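Local coordinates for tyrosine specific protein phosphatase (Trypanosoma cruzi, PDB 4AZ1), which probably removes phosphate from phosphotyrosine residues of proteins, acting as a protein tyrosine phosphatase, at residues Tyr18-Val21 / Gln22-Ser26. Residues are numbered along the deposited sequence; the frame is centred on the assembly and turned at random.
Sequences YERV and QREFS
Arg20 and Glu24, one turn apart on helix 14-30, form an i to i+4 salt bridge in which Arg20 NE lies 2.8 Å from Glu24 OE2. The bond is bent, with an N-H...O angle of 130°: NE comes in from above the carboxylate plane, and the guanidinium and carboxylate planes stand 54° apart. Arg20 runs out fully extended from CG to NE, while Glu24 has CG anti to its own carbonyl carbon (chi1 -78°), which turns its straight chain back toward the arginine. Arg23 bends at chi3 and lays one face of its guanidinium over Arg20 CA, with NH2 reaching 3.5 Å from Arg20 CG. This is packing of a flat cation on the aliphatic stem, and the two charged ends stay apart, Arg20 NE and Arg23 NH2 being 4.8 Å from each other. Beneath the side chains run regular helical bonds, such as Phe25 N to Val21 O at 2.9 Å. On another side of the helix, Gln22 NE2 donates to Ser26 OG at 3.2 Å. Val21 and Phe25 pack against helix 274-288, where the hydroxyls of Tyr277 and Tyr281 hydrogen-bond Glu24 OE1; Tyr281 also hydrogen-bonds Arg20 NH2, and Asp253 forms a salt bridge with Arg20 NH1. The buried guanidinium is thus gripped through all three nitrogens; Glu24 and Asp253 would be expected to stabilise its positive charge, and Asp253 with the two tyrosines ties helix 14-30 to the phosphatase core.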
loop_
_atom_site.group_PDB
_atom_site.type_symbol
_atom_site.label_atom_id
_atom_site.label_comp_id
_atom_site.label_asym_id
_atom_site.label_seq_id
_atom_site.Cartn_x
_atom_site.Cartn_y
_atom_site.Cartn_z
ATOM N N TYR A 18 -28.860 19.807 25.902
ATOM C CA TYR A 18 -28.986 19.305 24.539
ATOM C C TYR A 18 -29.037 20.455 23.528
ATOM O O TYR A 18 -28.387 20.396 22.487
ATOM C CB TYR A 18 -30.227 18.416 24.411
ATOM C CG TYR A 18 -30.394 17.779 23.049
ATOM C CD1 TYR A 18 -31.027 18.462 22.020
ATOM C CD2 TYR A 18 -29.933 16.496 22.798
ATOM C CE1 TYR A 18 -31.187 17.891 20.776
ATOM C CE2 TYR A 18 -30.093 15.912 21.552
ATOM C CZ TYR A 18 -30.724 16.619 20.544
ATOM O OH TYR A 18 -30.894 16.061 19.295
ATOM N N GLU A 19 -29.792 21.500 23.858
ATOM C CA GLU A 19 -29.952 22.660 23.000
ATOM C C GLU A 19 -28.682 23.507 22.870
ATOM O O GLU A 19 -28.411 24.068 21.810
ATOM C CB GLU A 19 -31.101 23.533 23.523
ATOM C CG GLU A 19 -32.477 22.924 23.286
ATOM C CD GLU A 19 -33.612 23.824 23.761
ATOM O OE1 GLU A 19 -33.342 24.984 24.159
ATOM O OE2 GLU A 19 -34.775 23.362 23.734
ATOM N N ARG A 20 -27.931 23.629 23.957
ATOM C CA ARG A 20 -26.665 24.346 23.920
ATOM C C ARG A 20 -25.651 23.611 23.024
ATOM O O ARG A 20 -24.953 24.247 22.230
ATOM C CB ARG A 20 -26.087 24.521 25.323
ATOM C CG ARG A 20 -24.635 24.965 25.299
ATOM C CD ARG A 20 -24.084 25.319 26.663
ATOM N NE ARG A 20 -22.624 25.241 26.641
ATOM C CZ ARG A 20 -21.824 25.606 27.634
ATOM N NH1 ARG A 20 -22.334 26.103 28.752
ATOM N NH2 ARG A 20 -20.507 25.479 27.501
ATOM N N VAL A 21 -25.580 22.288 23.145
ATOM C CA VAL A 21 -24.669 21.522 22.288
ATOM C C VAL A 21 -25.037 21.720 20.820
ATOM O O VAL A 21 -24.181 22.061 20.006
ATOM C CB VAL A 21 -24.623 20.013 22.628
ATOM C CG1 VAL A 21 -23.632 19.282 21.691
ATOM C CG2 VAL A 21 -24.194 19.808 24.070
ATOM N N GLN A 22 -26.309 21.531 20.483
ATOM C CA GLN A 22 -26.742 21.726 19.100
ATOM C C GLN A 22 -26.402 23.139 18.605
ATOM O O GLN A 22 -25.861 23.307 17.509
ATOM C CB GLN A 22 -28.237 21.428 18.937
ATOM C CG GLN A 22 -28.755 21.628 17.504
ATOM C CD GLN A 22 -28.116 20.666 16.479
ATOM O OE1 GLN A 22 -28.522 19.505 16.364
ATOM N NE2 GLN A 22 -27.124 21.158 15.729
ATOM N N ARG A 23 -26.688 24.146 19.431
ATOM C CA ARG A 23 -26.412 25.542 19.081
ATOM C C ARG A 23 -24.917 25.791 18.818
ATOM O O ARG A 23 -24.555 26.440 17.838
ATOM C CB ARG A 23 -26.899 26.448 20.207
ATOM C CG ARG A 23 -26.878 27.925 19.876
ATOM C CD ARG A 23 -27.351 28.743 21.077
ATOM N NE ARG A 23 -26.406 28.633 22.186
ATOM C CZ ARG A 23 -26.710 28.154 23.390
ATOM N NH1 ARG A 23 -27.954 27.746 23.659
ATOM N NH2 ARG A 23 -25.768 28.096 24.328
ATOM N N GLU A 24 -24.054 25.272 19.691
ATOM C CA GLU A 24 -22.615 25.438 19.515
ATOM C C GLU A 24 -22.106 24.721 18.271
ATOM O O GLU A 24 -21.278 25.256 17.534
ATOM C CB GLU A 24 -21.853 24.910 20.739
ATOM C CG GLU A 24 -21.870 25.864 21.935
ATOM C CD GLU A 24 -21.185 25.253 23.155
ATOM O OE1 GLU A 24 -20.575 24.154 23.037
ATOM O OE2 GLU A 24 -21.249 25.882 24.229
ATOM N N PHE A 25 -22.583 23.501 18.042
ATOM C CA PHE A 25 -22.129 22.779 16.866
ATOM C C PHE A 25 -22.538 23.498 15.569
ATOM O O PHE A 25 -21.744 23.578 14.628
ATOM C CB PHE A 25 -22.621 21.334 16.870
ATOM C CG PHE A 25 -22.096 20.527 15.727
ATOM C CD1 PHE A 25 -20.791 20.045 15.743
ATOM C CD2 PHE A 25 -22.897 20.265 14.617
ATOM C CE1 PHE A 25 -20.292 19.300 14.677
ATOM C CE2 PHE A 25 -22.403 19.510 13.548
ATOM C CZ PHE A 25 -21.098 19.038 13.582
ATOM N N SER A 26 -23.761 24.028 15.524
ATOM C CA SER A 26 -24.205 24.779 14.359
ATOM C C SER A 26 -23.352 26.026 14.146
ATOM O O SER A 26 -23.003 26.366 13.018
ATOM C CB SER A 26 -25.683 25.162 14.485
ATOM O OG SER A 26 -26.495 24.001 14.432
#